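Local coordinates for protein putative glycoside hydrolase (Parabacteroides distasonis ATCC 8503, PDB 3GYC) that probably hydrolyses glycosidic bonds in carbohydrates, though its substrate is not established, and is built on a cellulase-like (beta/alpha)8 barrel, at residues 22-27 and 55-60; 37-42 and 97-102. One frame throughout, in Å; residues are numbered along the deposited sequence.

Contact 1. Residues 22-27 and 55-60; sequences WDFSWL and RIDAYP
The indole of Trp-26 is the tightly held part of this contact: CD1 lies 3.7 Å from Ile-56 CB, with Ile-56 CD1 over one face and Leu-27 CB over the opposite one. A first torsion of 72° sets Trp-26 CG between its backbone N and carbonyl carbon and turns the ring back over Ile-56. Its NE1 donates to Asp-57 O at 3.0 Å, on a lone pair in the carbonyl plane, though the hydrogen bond is bent, 139° at the hydrogen. Leu-27 CD2 lies over the face of the Tyr-59 ring, 3.5 Å from Tyr-59 CE1, while Tyr-59 OH, hydrogen-bonded to Glu-28, presses on Phe-24 CB at 3.1 Å. Behind these groups run neighbouring parallel strands, the first two of the (beta/alpha)8 barrel, near their C-terminal ends: Trp-22 N donates to Arg-55 O (2.9 Å) and Asp-57 N to Asp-23 O (2.7 Å). Looser is the side where the Phe-24 ring turns away from 55-60. Asp-57 OD2 comes only to 4.1 Å from Phe-24 CD2, and Trp-115 and Arg-117 supply the ring's edge-to-face and cation-pi partners. Asp-57 OD1 takes Tyr-59 N in an Asx turn; the Arg-55 guanidinium binds Glu-305 (salt bridge) and Asn-160 (hydrogen bond).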
loop_
_atom_site.group_PDB
_atom_site.type_symbol
_atom_site.label_atom_id
_atom_site.label_comp_id
_atom_site.label_asym_id
_atom_site.label_seq_id
_atom_site.Cartn_x
_atom_site.Cartn_y
_atom_site.Cartn_z
ATOM N N TRP A 22 4.640 1.811 -5.020
ATOM C CA TRP A 22 5.399 2.980 -5.483
ATOM C C TRP A 22 4.753 4.298 -5.028
ATOM O O TRP A 22 5.226 5.395 -5.389
ATOM C CB TRP A 22 5.650 2.913 -6.979
ATOM C CG TRP A 22 6.816 2.003 -7.365
ATOM C CD1 TRP A 22 7.495 1.157 -6.551
ATOM C CD2 TRP A 22 7.347 1.766 -8.700
ATOM N NE1 TRP A 22 8.486 0.476 -7.260
ATOM C CE2 TRP A 22 8.421 0.854 -8.570
ATOM C CE3 TRP A 22 7.113 2.335 -9.942
ATOM C CZ2 TRP A 22 9.171 0.432 -9.647
ATOM C CZ3 TRP A 22 7.854 1.924 -10.992
ATOM C CH2 TRP A 22 8.871 0.974 -10.848
ATOM N N ASP A 23 3.703 4.164 -4.207
ATOM C CA ASP A 23 3.097 5.248 -3.437
ATOM C C ASP A 23 2.987 6.572 -4.231
ATOM O O ASP A 23 2.406 6.595 -5.301
ATOM C CB ASP A 23 3.868 5.394 -2.099
ATOM C CG ASP A 23 5.416 5.536 -2.308
ATOM O OD1 ASP A 23 6.094 4.481 -2.469
ATOM O OD2 ASP A 23 5.932 6.683 -2.376
ATOM N N PHE A 24 3.537 7.652 -3.693
ATOM C CA PHE A 24 3.575 8.944 -4.378
ATOM C C PHE A 24 4.992 9.200 -4.934
ATOM O O PHE A 24 5.232 10.201 -5.612
ATOM C CB PHE A 24 3.062 10.063 -3.443
ATOM C CG PHE A 24 3.463 9.917 -2.001
ATOM C CD1 PHE A 24 4.652 10.480 -1.527
ATOM C CD2 PHE A 24 2.649 9.242 -1.107
ATOM C CE1 PHE A 24 5.000 10.350 -0.144
ATOM C CE2 PHE A 24 2.994 9.119 0.241
ATOM C CZ PHE A 24 4.175 9.673 0.707
ATOM N N SER A 25 5.922 8.241 -4.733
ATOM C CA SER A 25 7.266 8.397 -5.259
ATOM C C SER A 25 7.329 8.360 -6.811
ATOM O O SER A 25 8.159 9.029 -7.404
ATOM C CB SER A 25 8.198 7.355 -4.656
ATOM O OG SER A 25 8.290 7.436 -3.242
ATOM N N TRP A 26 6.433 7.610 -7.459
ATOM C CA TRP A 26 6.430 7.493 -8.896
ATOM C C TRP A 26 6.323 8.862 -9.585
ATOM O O TRP A 26 6.877 9.057 -10.683
ATOM C CB TRP A 26 5.262 6.547 -9.363
ATOM C CG TRP A 26 3.910 7.179 -9.198
ATOM C CD1 TRP A 26 3.141 7.174 -8.090
ATOM C CD2 TRP A 26 3.197 7.949 -10.174
ATOM N NE1 TRP A 26 1.995 7.912 -8.299
ATOM C CE2 TRP A 26 1.989 8.365 -9.579
ATOM C CE3 TRP A 26 3.461 8.332 -11.472
ATOM C CZ2 TRP A 26 1.059 9.137 -10.250
ATOM C CZ3 TRP A 26 2.561 9.081 -12.134
ATOM C CH2 TRP A 26 1.367 9.484 -11.532
ATOM N N LEU A 27 5.581 9.779 -8.966
ATOM C CA LEU A 27 5.402 11.106 -9.546
ATOM C C LEU A 27 6.389 12.104 -8.944
ATOM O O LEU A 27 6.908 12.957 -9.675
ATOM C CB LEU A 27 3.958 11.581 -9.312
ATOM C CG LEU A 27 3.542 12.883 -9.973
ATOM C CD1 LEU A 27 3.754 12.788 -11.495
ATOM C CD2 LEU A 27 2.064 13.241 -9.546
ATOM N N ARG A 55 1.160 -0.556 -6.695
ATOM C CA ARG A 55 0.158 0.225 -5.979
ATOM C C ARG A 55 0.646 1.684 -5.977
ATOM O O ARG A 55 1.755 1.968 -5.535
ATOM C CB ARG A 55 0.020 -0.305 -4.561
ATOM C CG ARG A 55 -0.836 0.536 -3.681
ATOM C CD ARG A 55 -0.746 0.127 -2.306
ATOM N NE ARG A 55 -1.516 0.983 -1.434
ATOM C CZ ARG A 55 -1.142 1.348 -0.213
ATOM N NH1 ARG A 55 0.051 0.981 0.277
ATOM N NH2 ARG A 55 -1.918 2.153 0.495
ATOM N N ILE A 56 -0.142 2.619 -6.520
ATOM C CA ILE A 56 0.316 3.974 -6.567
ATOM C C ILE A 56 -0.742 4.930 -6.025
ATOM O O ILE A 56 -1.936 4.622 -5.946
ATOM C CB ILE A 56 0.695 4.449 -7.982
ATOM C CG1 ILE A 56 -0.505 4.415 -8.959
ATOM C CG2 ILE A 56 1.834 3.689 -8.560
ATOM C CD1 ILE A 56 -0.211 5.031 -10.318
ATOM N N ASP A 57 -0.258 6.096 -5.685
ATOM C CA ASP A 57 -1.153 7.194 -5.324
ATOM C C ASP A 57 -1.650 7.831 -6.631
ATOM O O ASP A 57 -0.834 8.215 -7.502
ATOM C CB ASP A 57 -0.419 8.215 -4.471
ATOM C CG ASP A 57 -1.382 9.215 -3.819
ATOM O OD1 ASP A 57 -2.467 9.483 -4.381
ATOM O OD2 ASP A 57 -1.086 9.650 -2.695
ATOM N N ALA A 58 -2.978 7.946 -6.765
ATOM C CA ALA A 58 -3.636 8.517 -7.961
ATOM C C ALA A 58 -3.873 10.047 -7.810
ATOM O O ALA A 58 -4.313 10.686 -8.777
ATOM C CB ALA A 58 -4.977 7.834 -8.189
ATOM N N TYR A 59 -3.616 10.594 -6.604
ATOM C CA TYR A 59 -3.845 12.039 -6.309
ATOM C C TYR A 59 -5.227 12.477 -6.829
ATOM O O TYR A 59 -5.342 13.489 -7.556
ATOM C CB TYR A 59 -2.785 12.893 -6.976
ATOM C CG TYR A 59 -1.337 12.683 -6.574
ATOM C CD1 TYR A 59 -0.568 11.684 -7.139
ATOM C CD2 TYR A 59 -0.707 13.564 -5.683
ATOM C CE1 TYR A 59 0.784 11.532 -6.799
ATOM C CE2 TYR A 59 0.631 13.412 -5.326
ATOM C CZ TYR A 59 1.381 12.409 -5.900
ATOM O OH TYR A 59 2.718 12.264 -5.570
ATOM N N PRO A 60 -6.287 11.741 -6.456
ATOM C CA PRO A 60 -7.658 12.015 -6.978
ATOM C C PRO A 60 -8.158 13.405 -6.635
ATOM O O PRO A 60 -8.836 14.053 -7.429
ATOM C CB PRO A 60 -8.523 10.985 -6.250
ATOM C CG PRO A 60 -7.777 10.676 -4.983
ATOM C CD PRO A 60 -6.296 10.960 -5.218
#

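Contact 2. Residues 37-42 and 97-102; sequences EDWDQV and NLFLSK
Leu-98 makes the first touch from helix 95-105, its CB lying 4.1 Å from CZ3 at the edge of the Trp-39 indole, near the ring plane. Phe-99, next along, carries most of the aromatic contact. Its CB sits squarely over the six-membered ring of Trp-39, 4.1 Å from the centroid. With CG anti to the backbone N (chi1 -177°), the CD1 edge of the Phe-99 ring comes down on the five-membered ring, 3.7 Å from Trp-39 CD2. The pair is T-shaped, the edge of Phe-99 on the face of Trp-39, with planes at 76°. Trp-39 NE1 is engaged elsewhere, by Trp-26 O, and Arg-30 adds a cation-pi contact to the same side chain. Two residues on, Ser-101 turns its hydroxyl back to Asn-97 O, one turn earlier in its own helix. Lys-102 then closes the contact: its aliphatic chain passes Trp-39 CB, with CD at 3.8 Å, and CE lies at the indole edge. A bend at the last torsion (-64°) carries NZ to Asp-40 OD2, 2.9 Å away on the syn side, in a salt bridge. The other oxygen, Asp-40 OD1, is taken by Arg-106, so two cations probably share this carboxylate and hold it against rotation. An alanine in place of Trp-39 would probably leave the Phe-99 edge and the Lys-102 methylenes without their apolar partner, and Trp-26 O without the indole N-H as donor. On the facing helix, Asp-38 serves as N-cap, OD1 accepting from Gln-41 N. Helices 39-48 and 95-105 follow the first and second barrel strands, and the T-shaped pair, flanked by the salt bridge, joins neighbouring helices of the outer layer of a (beta/alpha)8 barrel.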
loop_
_atom_site.group_PDB
_atom_site.type_symbol
_atom_site.label_atom_id
_atom_site.label_comp_id
_atom_site.label_asym_id
_atom_site.label_seq_id
_atom_site.Cartn_x
_atom_site.Cartn_y
_atom_site.Cartn_z
ATOM N N GLU A 37 12.988 9.119 -12.390
ATOM C CA GLU A 37 13.130 9.972 -13.554
ATOM C C GLU A 37 12.777 9.282 -14.870
ATOM O O GLU A 37 12.088 9.876 -15.700
ATOM C CB GLU A 37 14.536 10.509 -13.655
ATOM C CG GLU A 37 14.958 11.467 -12.550
ATOM C CD GLU A 37 16.444 11.742 -12.662
ATOM O OE1 GLU A 37 17.261 10.954 -12.133
ATOM O OE2 GLU A 37 16.802 12.749 -13.308
ATOM N N ASP A 38 13.240 8.046 -15.057
ATOM C CA ASP A 38 12.998 7.292 -16.299
ATOM C C ASP A 38 12.077 6.119 -15.993
ATOM O O ASP A 38 12.524 5.062 -15.516
ATOM C CB ASP A 38 14.336 6.824 -16.890
ATOM C CG ASP A 38 14.163 6.155 -18.241
ATOM O OD1 ASP A 38 13.017 5.759 -18.578
ATOM O OD2 ASP A 38 15.155 6.036 -18.972
ATOM N N TRP A 39 10.783 6.324 -16.209
ATOM C CA TRP A 39 9.800 5.301 -15.921
ATOM C C TRP A 39 9.979 4.014 -16.723
ATOM O O TRP A 39 9.715 2.938 -16.193
ATOM C CB TRP A 39 8.358 5.791 -16.122
ATOM C CG TRP A 39 7.862 6.795 -15.152
ATOM C CD1 TRP A 39 8.195 6.921 -13.837
ATOM C CD2 TRP A 39 6.890 7.818 -15.421
ATOM N NE1 TRP A 39 7.508 7.984 -13.274
ATOM C CE2 TRP A 39 6.701 8.542 -14.234
ATOM C CE3 TRP A 39 6.161 8.172 -16.552
ATOM C CZ2 TRP A 39 5.794 9.572 -14.135
ATOM C CZ3 TRP A 39 5.266 9.215 -16.458
ATOM C CH2 TRP A 39 5.093 9.907 -15.267
ATOM N N ASP A 40 10.406 4.115 -17.965
ATOM C CA ASP A 40 10.687 2.911 -18.782
ATOM C C ASP A 40 11.803 2.092 -18.176
ATOM O O ASP A 40 11.654 0.842 -18.026
ATOM C CB ASP A 40 11.014 3.262 -20.226
ATOM C CG ASP A 40 9.803 3.822 -20.948
ATOM O OD1 ASP A 40 8.886 3.041 -21.230
ATOM O OD2 ASP A 40 9.757 5.026 -21.223
ATOM N N GLN A 41 12.867 2.764 -17.759
ATOM C CA GLN A 41 13.979 2.035 -17.167
ATOM C C GLN A 41 13.561 1.358 -15.852
ATOM O O GLN A 41 13.881 0.188 -15.657
ATOM C CB GLN A 41 15.201 2.924 -16.945
ATOM C CG GLN A 41 16.419 2.210 -16.309
ATOM C CD GLN A 41 16.898 0.979 -17.072
ATOM O OE1 GLN A 41 16.637 0.823 -18.283
ATOM N NE2 GLN A 41 17.644 0.103 -16.372
ATOM N N VAL A 42 12.860 2.072 -14.968
ATOM C CA VAL A 42 12.505 1.454 -13.674
ATOM C C VAL A 42 11.395 0.398 -13.817
ATOM O O VAL A 42 11.384 -0.591 -13.075
ATOM C CB VAL A 42 12.298 2.464 -12.533
ATOM C CG1 VAL A 42 13.580 3.288 -12.378
ATOM C CG2 VAL A 42 11.091 3.397 -12.782
ATOM N N ASN A 97 -1.775 9.043 -16.716
ATOM C CA ASN A 97 -2.132 8.214 -17.868
ATOM C C ASN A 97 -0.898 7.729 -18.643
ATOM O O ASN A 97 -0.919 6.606 -19.216
ATOM C CB ASN A 97 -3.170 8.901 -18.736
ATOM C CG ASN A 97 -4.579 8.878 -18.107
ATOM O OD1 ASN A 97 -4.785 8.487 -16.947
ATOM N ND2 ASN A 97 -5.544 9.274 -18.883
ATOM N N LEU A 98 0.155 8.561 -18.671
ATOM C CA LEU A 98 1.432 8.160 -19.304
ATOM C C LEU A 98 2.021 6.981 -18.560
ATOM O O LEU A 98 2.398 6.007 -19.172
ATOM C CB LEU A 98 2.450 9.313 -19.428
ATOM C CG LEU A 98 2.164 10.341 -20.537
ATOM C CD1 LEU A 98 3.008 11.673 -20.402
ATOM C CD2 LEU A 98 2.319 9.757 -21.937
ATOM N N PHE A 99 2.114 7.096 -17.237
ATOM C CA PHE A 99 2.608 6.031 -16.398
ATOM C C PHE A 99 1.778 4.743 -16.547
ATOM O O PHE A 99 2.358 3.634 -16.687
ATOM C CB PHE A 99 2.649 6.485 -14.935
ATOM C CG PHE A 99 3.226 5.446 -14.003
ATOM C CD1 PHE A 99 4.609 5.272 -13.944
ATOM C CD2 PHE A 99 2.411 4.599 -13.282
ATOM C CE1 PHE A 99 5.158 4.306 -13.129
ATOM C CE2 PHE A 99 2.964 3.655 -12.461
ATOM C CZ PHE A 99 4.351 3.497 -12.414
ATOM N N LEU A 100 0.447 4.880 -16.558
ATOM C CA LEU A 100 -0.444 3.739 -16.726
ATOM C C LEU A 100 -0.255 3.099 -18.072
ATOM O O LEU A 100 -0.274 1.871 -18.143
ATOM C CB LEU A 100 -1.915 4.083 -16.469
ATOM C CG LEU A 100 -2.302 4.547 -15.074
ATOM C CD1 LEU A 100 -3.786 5.036 -15.077
ATOM C CD2 LEU A 100 -2.087 3.482 -13.950
ATOM N N SER A 101 -0.023 3.886 -19.138
ATOM C CA SER A 101 0.223 3.313 -20.457
ATOM C C SER A 101 1.483 2.465 -20.505
ATOM O O SER A 101 1.535 1.416 -21.208
ATOM C CB SER A 101 0.321 4.417 -21.506
ATOM O OG SER A 101 -0.864 5.166 -21.485
ATOM N N LYS A 102 2.506 2.897 -19.775
ATOM C CA LYS A 102 3.763 2.149 -19.716
ATOM C C LYS A 102 3.561 0.836 -18.944
ATOM O O LYS A 102 4.158 -0.204 -19.319
ATOM C CB LYS A 102 4.905 2.986 -19.118
ATOM C CG LYS A 102 5.284 4.193 -19.983
ATOM C CD LYS A 102 6.413 5.000 -19.339
ATOM C CE LYS A 102 6.684 6.329 -20.145
ATOM N NZ LYS A 102 7.164 6.183 -21.528
#

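Contact 1 pairs the first two barrel strands and the segments that follow them; contact 2 pairs the helices outside those strands, and the two centres lie 12 Å apart. They meet directly: Trp-39 NE1 is 2.9 Å from Trp-26 O, a probable hydrogen bond, and Phe-99 packs against both tryptophans of contact 1, its CB 3.8 Å from Trp-26 CZ3 and its CZ 3.9 Å from Trp-22 CE3. Contact 1 is the inner one, about 10 Å from the chain centre against about 19 Å for contact 2. Its Phe-24 side chain stands about 5 Å from a 1,2-ethanediol, probably from the crystallisation liquor, at the C-terminal strand ends, where enzymes of this fold carry their active sites; contact 1 probably borders the substrate pocket.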